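Local coordinates for protein BugD (Bordetella pertussis Tohama I, PDB 2F5X) that binds aspartic acid and probably serves as the periplasmic solute receptor of a tripartite tricarboxylate transporter-type uptake system, at residues F102-T114 / G276-Q290. Numbering follows the deposited sequence.
Sequences FEPIGLVVDVPMT and GAEVLTNEANPEALQ
D110 and E278 form an antiparallel hydrogen-bonded pair, D110 N to E278 O 2.7 Å and E278 N to D110 O 2.9 Å, so strand 278-279 edges strand 102-117. The first donor lies in the plane of the E278 carbonyl. V109 and V279 form the next, non-hydrogen-bonded pair, and L280 N closes the ladder on V108 O at 2.9 Å. After the inverse gamma turn centred on L280, the chain bows out and returns: L107 N donates to E283 O. L107 O is buried without a hydrogen-bond partner and has only a CH-O contact from A284 CA at 3.6 Å. The L107 side chain points at the first turn of helix 286-306. With CG anti to the carbonyl carbon (chi1 -74°), both methyls reach that turn. CD1 lies by the A288 backbone, while CD2 meets L289 CD1 at 3.7 Å. The other L289 methyl, CD2, packs on P104 CB. L280 places CD1 over the V109 carbonyl and reaches L107 CB. G106 has no side chain, and its CA comes 3.4 Å from N285 O in a CH-O contact. I105 and G106 both face M241 in a classic beta bulge. N285 caps the helix, with OD1 accepting from A288 N. Next along the strand, A277 CB meets V111 CG2. Helix 266-274 packs on V109, A277 and V279. On the face of D110 and E278, D110 OD2 and E278 OE2 stand 3.8 Å apart, the carboxylate planes turned 24° from each other. These like charges lie close at the surface and might raise one pKa slightly, though solvent would screen much of the effect. The long strand of this periplasmic binding protein is thus tied by backbone bonds to the 278-279 edge and by apolar packing to the C-terminal helix.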
ATOM      1  N   PHE A 102     -11.659  13.972  -5.535  1.00  9.53           N
ATOM      2  CA  PHE A 102     -11.452  14.194  -4.105  1.00  9.70           C
ATOM      3  C   PHE A 102     -10.902  15.571  -3.789  1.00 10.07           C
ATOM      4  O   PHE A 102     -10.319  16.236  -4.653  1.00 11.32           O
ATOM      5  CB  PHE A 102     -10.445  13.168  -3.563  1.00  9.66           C
ATOM      6  CG  PHE A 102     -10.880  11.742  -3.739  1.00  9.58           C
ATOM      7  CD1 PHE A 102     -11.679  11.118  -2.780  1.00  8.63           C
ATOM      8  CD2 PHE A 102     -10.497  11.023  -4.868  1.00  9.00           C
ATOM      9  CE1 PHE A 102     -12.096   9.785  -2.955  1.00  7.31           C
ATOM     10  CE2 PHE A 102     -10.896   9.705  -5.037  1.00  9.18           C
ATOM     11  CZ  PHE A 102     -11.702   9.088  -4.081  1.00  9.03           C
ATOM     12  N   GLU A 103     -11.105  15.993  -2.545  1.00  9.92           N
ATOM     13  CA  GLU A 103     -10.297  17.047  -1.947  1.00 10.48           C
ATOM     14  C   GLU A 103      -9.179  16.341  -1.168  1.00 10.57           C
ATOM     15  O   GLU A 103      -9.447  15.653  -0.174  1.00 10.12           O
ATOM     16  CB  GLU A 103     -11.128  17.920  -0.993  1.00 10.37           C
ATOM     17  CG  GLU A 103     -12.437  18.477  -1.571  1.00 12.09           C
ATOM     18  CD  GLU A 103     -12.256  19.342  -2.811  1.00 13.08           C
ATOM     19  OE1 GLU A 103     -11.126  19.820  -3.047  1.00 14.16           O
ATOM     20  OE2 GLU A 103     -13.250  19.550  -3.555  1.00 13.06           O
ATOM     21  N   PRO A 104      -7.930  16.487  -1.609  1.00 10.99           N
ATOM     22  CA  PRO A 104      -6.812  15.849  -0.897  1.00 10.81           C
ATOM     23  C   PRO A 104      -6.616  16.484   0.481  1.00 10.81           C
ATOM     24  O   PRO A 104      -6.795  17.705   0.623  1.00 10.99           O
ATOM     25  CB  PRO A 104      -5.597  16.107  -1.807  1.00 11.07           C
ATOM     26  CG  PRO A 104      -5.985  17.265  -2.669  1.00 12.44           C
ATOM     27  CD  PRO A 104      -7.488  17.256  -2.790  1.00 11.50           C
ATOM     28  N   ILE A 105      -6.311  15.654   1.481  1.00 10.37           N
ATOM     29  CA  ILE A 105      -6.013  16.145   2.828  1.00 10.23           C
ATOM     30  C   ILE A 105      -4.503  16.195   3.055  1.00 10.53           C
ATOM     31  O   ILE A 105      -3.966  17.227   3.448  1.00 11.03           O
ATOM     32  CB  ILE A 105      -6.718  15.287   3.923  1.00 10.11           C
ATOM     33  CG1 ILE A 105      -8.230  15.180   3.679  1.00 10.19           C
ATOM     34  CG2 ILE A 105      -6.424  15.843   5.335  1.00 10.31           C
ATOM     35  CD1 ILE A 105      -8.959  16.524   3.450  1.00 10.36           C
ATOM     36  N   GLY A 106      -3.819  15.076   2.832  1.00 10.25           N
ATOM     37  CA  GLY A 106      -2.374  15.065   2.958  1.00 10.22           C
ATOM     38  C   GLY A 106      -1.756  13.692   2.838  1.00 10.22           C
ATOM     39  O   GLY A 106      -2.461  12.671   2.829  1.00 11.00           O
ATOM     40  N   LEU A 107      -0.431  13.671   2.734  1.00  9.97           N
ATOM     41  CA  LEU A 107       0.326  12.426   2.795  1.00  9.50           C
ATOM     42  C   LEU A 107       0.399  11.926   4.242  1.00  9.82           C
ATOM     43  O   LEU A 107       0.157  12.682   5.186  1.00  9.71           O
ATOM     44  CB  LEU A 107       1.720  12.600   2.181  1.00  9.38           C
ATOM     45  CG  LEU A 107       1.668  12.684   0.640  1.00  9.01           C
ATOM     46  CD1 LEU A 107       2.892  13.384   0.062  1.00 11.10           C
ATOM     47  CD2 LEU A 107       1.499  11.277   0.020  1.00 10.04           C
ATOM     48  N   VAL A 108       0.715  10.640   4.395  1.00  9.47           N
ATOM     49  CA  VAL A 108       0.599   9.958   5.683  1.00  9.57           C
ATOM     50  C   VAL A 108       1.902   9.219   6.018  1.00  9.39           C
ATOM     51  O   VAL A 108       2.652   9.634   6.913  1.00  9.36           O
ATOM     52  CB  VAL A 108      -0.623   8.988   5.670  1.00  9.78           C
ATOM     53  CG1 VAL A 108      -0.758   8.230   6.983  1.00 10.82           C
ATOM     54  CG2 VAL A 108      -1.922   9.758   5.357  1.00  9.53           C
ATOM     55  N   VAL A 109       2.176   8.136   5.290  1.00  9.24           N
ATOM     56  CA  VAL A 109       3.381   7.336   5.499  1.00  9.15           C
ATOM     57  C   VAL A 109       3.927   6.864   4.152  1.00  9.70           C
ATOM     58  O   VAL A 109       3.216   6.883   3.148  1.00  9.97           O
ATOM     59  CB  VAL A 109       3.121   6.069   6.397  1.00  8.95           C
ATOM     60  CG1 VAL A 109       2.805   6.447   7.838  1.00  9.22           C
ATOM     61  CG2 VAL A 109       2.010   5.172   5.805  1.00  9.53           C
ATOM     62  N   ASP A 110       5.183   6.424   4.148  1.00  9.24           N
ATOM     63  CA  ASP A 110       5.791   5.778   2.987  1.00 10.03           C
ATOM     64  C   ASP A 110       6.345   4.426   3.466  1.00  9.61           C
ATOM     65  O   ASP A 110       7.195   4.378   4.359  1.00  9.76           O
ATOM     66  CB  ASP A 110       6.891   6.691   2.424  1.00 10.44           C
ATOM     67  CG  ASP A 110       7.497   6.176   1.135  1.00 12.66           C
ATOM     68  OD1 ASP A 110       7.017   5.175   0.563  1.00 12.60           O
ATOM     69  OD2 ASP A 110       8.490   6.736   0.622  1.00 17.36           O
ATOM     70  N   VAL A 111       5.840   3.335   2.886  1.00  9.04           N
ATOM     71  CA  VAL A 111       6.116   1.978   3.381  1.00  8.83           C
ATOM     72  C   VAL A 111       6.889   1.171   2.349  1.00  9.03           C
ATOM     73  O   VAL A 111       6.448   1.054   1.208  1.00  9.43           O
ATOM     74  CB  VAL A 111       4.794   1.242   3.745  1.00  8.58           C
ATOM     75  CG1 VAL A 111       5.058  -0.103   4.458  1.00  8.30           C
ATOM     76  CG2 VAL A 111       3.912   2.144   4.625  1.00  8.62           C
ATOM     77  N   PRO A 112       8.015   0.577   2.747  1.00  8.93           N
ATOM     78  CA  PRO A 112       8.784  -0.265   1.826  1.00  9.15           C
ATOM     79  C   PRO A 112       8.177  -1.657   1.723  1.00  9.16           C
ATOM     80  O   PRO A 112       7.322  -2.031   2.537  1.00  8.90           O
ATOM     81  CB  PRO A 112      10.173  -0.312   2.474  1.00 10.07           C
ATOM     82  CG  PRO A 112       9.896  -0.187   3.963  1.00 10.14           C
ATOM     83  CD  PRO A 112       8.649   0.666   4.078  1.00  9.12           C
HETATM   84  N   MSE A 113       8.600  -2.408   0.718  1.00  8.81           N
HETATM   85  CA  MSE A 113       8.098  -3.765   0.536  1.00  9.08           C
HETATM   86  C   MSE A 113       9.192  -4.834   0.670  1.00  8.72           C
HETATM   87  O   MSE A 113      10.390  -4.546   0.518  1.00  8.86           O
HETATM   88  CB  MSE A 113       7.339  -3.867  -0.785  1.00  8.30           C
HETATM   89  CG  MSE A 113       6.200  -2.838  -0.871  1.00 10.39           C
HETATM   90 SE   MSE A 113       5.252  -2.984  -2.520  1.00 13.62          SE
HETATM   91  CE  MSE A 113       4.206  -4.602  -2.044  1.00 10.57           C
ATOM     92  N   THR A 114       8.757  -6.052   0.987  1.00  8.67           N
ATOM     93  CA  THR A 114       9.623  -7.217   1.098  1.00  8.87           C
ATOM     94  C   THR A 114       9.142  -8.311   0.165  1.00  9.09           C
ATOM     95  O   THR A 114       7.937  -8.589   0.107  1.00  8.92           O
ATOM     96  CB  THR A 114       9.589  -7.795   2.536  1.00  8.56           C
ATOM     97  OG1 THR A 114       8.219  -7.994   2.938  1.00  9.03           O
ATOM     98  CG2 THR A 114      10.158  -6.786   3.540  1.00  8.58           C
ATOM     99  N   GLY A 276       8.505  -0.343  10.006  1.00 12.16           N
ATOM    100  CA  GLY A 276       9.354   0.049   8.891  1.00 12.38           C
ATOM    101  C   GLY A 276       8.802   1.164   8.023  1.00 12.82           C
ATOM    102  O   GLY A 276       9.376   1.481   6.970  1.00 12.75           O
ATOM    103  N   ALA A 277       7.704   1.770   8.471  1.00 12.44           N
ATOM    104  CA  ALA A 277       7.079   2.866   7.740  1.00 12.77           C
ATOM    105  C   ALA A 277       7.714   4.204   8.082  1.00 13.15           C
ATOM    106  O   ALA A 277       7.961   4.503   9.256  1.00 14.12           O
ATOM    107  CB  ALA A 277       5.578   2.910   8.010  1.00 12.49           C
ATOM    108  N   GLU A 278       7.991   4.997   7.054  1.00 12.73           N
ATOM    109  CA  GLU A 278       8.436   6.373   7.241  1.00 13.37           C
ATOM    110  C   GLU A 278       7.202   7.251   7.379  1.00 12.42           C
ATOM    111  O   GLU A 278       6.314   7.194   6.533  1.00 12.58           O
ATOM    112  CB  GLU A 278       9.247   6.839   6.026  1.00 13.91           C
ATOM    113  CG  GLU A 278       9.573   8.332   6.068  1.00 18.69           C
ATOM    114  CD  GLU A 278      10.207   8.864   4.796  1.00 23.53           C
ATOM    115  OE1 GLU A 278      10.888   9.912   4.891  1.00 27.37           O
ATOM    116  OE2 GLU A 278      10.012   8.268   3.706  1.00 26.69           O
ATOM    117  N   VAL A 279       7.145   8.063   8.432  1.00 12.24           N
ATOM    118  CA  VAL A 279       6.015   8.964   8.625  1.00 11.63           C
ATOM    119  C   VAL A 279       6.306  10.262   7.879  1.00 11.77           C
ATOM    120  O   VAL A 279       7.382  10.848   8.042  1.00 11.54           O
ATOM    121  CB  VAL A 279       5.735   9.240  10.131  1.00 11.60           C
ATOM    122  CG1 VAL A 279       4.525  10.164  10.298  1.00 11.34           C
ATOM    123  CG2 VAL A 279       5.497   7.933  10.882  1.00 11.92           C
ATOM    124  N   LEU A 280       5.353  10.692   7.052  1.00 11.19           N
ATOM    125  CA  LEU A 280       5.531  11.873   6.202  1.00 11.06           C
ATOM    126  C   LEU A 280       4.990  13.115   6.914  1.00 10.87           C
ATOM    127  O   LEU A 280       4.128  13.830   6.408  1.00 11.01           O
ATOM    128  CB  LEU A 280       4.868  11.638   4.831  1.00 10.60           C
ATOM    129  CG  LEU A 280       5.433  10.419   4.075  1.00 11.04           C
ATOM    130  CD1 LEU A 280       4.715  10.184   2.755  1.00 11.41           C
ATOM    131  CD2 LEU A 280       6.942  10.576   3.841  1.00 12.16           C
ATOM    132  N   THR A 281       5.558  13.369   8.092  1.00 11.22           N
ATOM    133  CA  THR A 281       5.020  14.303   9.071  1.00 11.78           C
ATOM    134  C   THR A 281       4.812  15.715   8.539  1.00 11.81           C
ATOM    135  O   THR A 281       3.807  16.365   8.854  1.00 11.87           O
ATOM    136  CB  THR A 281       5.964  14.344  10.278  1.00 11.71           C
ATOM    137  OG1 THR A 281       6.404  13.007  10.569  1.00 13.06           O
ATOM    138  CG2 THR A 281       5.205  14.762  11.526  1.00 13.13           C
ATOM    139  N   ASN A 282       5.751  16.171   7.717  1.00 11.43           N
ATOM    140  CA  ASN A 282       5.725  17.533   7.206  1.00 12.00           C
ATOM    141  C   ASN A 282       5.087  17.650   5.821  1.00 11.80           C
ATOM    142  O   ASN A 282       5.136  18.709   5.188  1.00 11.97           O
ATOM    143  CB  ASN A 282       7.138  18.125   7.197  1.00 12.17           C
ATOM    144  CG  ASN A 282       7.125  19.638   7.060  1.00 12.59           C
ATOM    145  OD1 ASN A 282       6.354  20.316   7.733  1.00 12.64           O
ATOM    146  ND2 ASN A 282       7.954  20.169   6.157  1.00 13.56           N
ATOM    147  N   GLU A 283       4.478  16.560   5.367  1.00 12.10           N
ATOM    148  CA  GLU A 283       3.831  16.520   4.059  1.00 12.14           C
ATOM    149  C   GLU A 283       2.341  16.211   4.158  1.00 12.07           C
ATOM    150  O   GLU A 283       1.709  15.831   3.163  1.00 12.52           O
ATOM    151  CB  GLU A 283       4.539  15.508   3.149  1.00 12.67           C
ATOM    152  CG  GLU A 283       5.966  15.907   2.803  1.00 16.01           C
ATOM    153  CD  GLU A 283       6.959  15.500   3.868  1.00 19.70           C
ATOM    154  OE1 GLU A 283       6.753  14.435   4.492  1.00 21.61           O
ATOM    155  OE2 GLU A 283       7.944  16.243   4.092  1.00 21.75           O
ATOM    156  N   ALA A 284       1.779  16.405   5.351  1.00 12.18           N
ATOM    157  CA  ALA A 284       0.351  16.205   5.583  1.00 12.32           C
ATOM    158  C   ALA A 284      -0.430  17.482   5.251  1.00 12.54           C
ATOM    159  O   ALA A 284      -1.021  18.124   6.121  1.00 13.00           O
ATOM    160  CB  ALA A 284       0.098  15.743   7.026  1.00 12.27           C
ATOM    161  N   ASN A 285      -0.398  17.856   3.977  1.00 12.40           N
ATOM    162  CA  ASN A 285      -1.154  19.007   3.493  1.00 12.73           C
ATOM    163  C   ASN A 285      -1.666  18.710   2.094  1.00 12.45           C
ATOM    164  O   ASN A 285      -1.098  17.842   1.407  1.00 12.16           O
ATOM    165  CB  ASN A 285      -0.317  20.296   3.532  1.00 13.28           C
ATOM    166  CG  ASN A 285       0.949  20.204   2.709  1.00 14.53           C
ATOM    167  OD1 ASN A 285       0.913  20.266   1.482  1.00 15.84           O
ATOM    168  ND2 ASN A 285       2.086  20.082   3.390  1.00 16.16           N
ATOM    169  N   PRO A 286      -2.759  19.366   1.685  1.00 12.52           N
ATOM    170  CA  PRO A 286      -3.389  19.067   0.389  1.00 12.68           C
ATOM    171  C   PRO A 286      -2.443  19.204  -0.794  1.00 12.91           C
ATOM    172  O   PRO A 286      -2.470  18.365  -1.699  1.00 13.07           O
ATOM    173  CB  PRO A 286      -4.513  20.103   0.315  1.00 12.77           C
ATOM    174  CG  PRO A 286      -4.898  20.260   1.757  1.00 12.18           C
ATOM    175  CD  PRO A 286      -3.545  20.365   2.440  1.00 12.37           C
ATOM    176  N   GLU A 287      -1.616  20.241  -0.786  1.00 13.40           N
ATOM    177  CA  GLU A 287      -0.714  20.498  -1.910  1.00 14.02           C
ATOM    178  C   GLU A 287       0.310  19.384  -2.121  1.00 13.59           C
ATOM    179  O   GLU A 287       0.608  19.012  -3.262  1.00 13.55           O
ATOM    180  CB  GLU A 287      -0.022  21.846  -1.726  1.00 14.90           C
ATOM    181  CG  GLU A 287      -0.989  23.029  -1.770  1.00 19.52           C
ATOM    182  CD  GLU A 287      -1.584  23.424  -0.415  1.00 24.21           C
ATOM    183  OE1 GLU A 287      -1.364  22.743   0.621  1.00 23.95           O
ATOM    184  OE2 GLU A 287      -2.292  24.455  -0.388  1.00 28.05           O
ATOM    185  N   ALA A 288       0.848  18.848  -1.025  1.00 13.01           N
ATOM    186  CA  ALA A 288       1.842  17.780  -1.114  1.00 12.08           C
ATOM    187  C   ALA A 288       1.222  16.512  -1.700  1.00 11.76           C
ATOM    188  O   ALA A 288       1.825  15.854  -2.552  1.00 11.60           O
ATOM    189  CB  ALA A 288       2.469  17.505   0.246  1.00 12.77           C
ATOM    190  N   LEU A 289       0.010  16.183  -1.262  1.00 10.76           N
ATOM    191  CA  LEU A 289      -0.666  14.997  -1.782  1.00 10.60           C
ATOM    192  C   LEU A 289      -1.046  15.181  -3.257  1.00 11.07           C
ATOM    193  O   LEU A 289      -0.850  14.273  -4.070  1.00 10.82           O
ATOM    194  CB  LEU A 289      -1.879  14.631  -0.920  1.00 10.38           C
ATOM    195  CG  LEU A 289      -2.689  13.405  -1.378  1.00  9.46           C
ATOM    196  CD1 LEU A 289      -1.784  12.181  -1.501  1.00 10.01           C
ATOM    197  CD2 LEU A 289      -3.840  13.142  -0.417  1.00  9.54           C
ATOM    198  N   GLN A 290      -1.539  16.372  -3.605  1.00 11.40           N
ATOM    199  CA  GLN A 290      -1.922  16.656  -4.995  1.00 11.81           C
ATOM    200  C   GLN A 290      -0.694  16.501  -5.904  1.00 11.86           C
ATOM    201  O   GLN A 290      -0.776  15.879  -6.964  1.00 11.49           O
ATOM    202  CB  GLN A 290      -2.529  18.064  -5.104  1.00 12.41           C
ATOM    203  CG  GLN A 290      -2.817  18.546  -6.534  1.00 14.88           C
ATOM    204  CD  GLN A 290      -3.297  19.989  -6.576  1.00 18.21           C
ATOM    205  OE1 GLN A 290      -2.806  20.840  -5.824  1.00 19.85           O
ATOM    206  NE2 GLN A 290      -4.256  20.271  -7.458  1.00 20.65           N
TER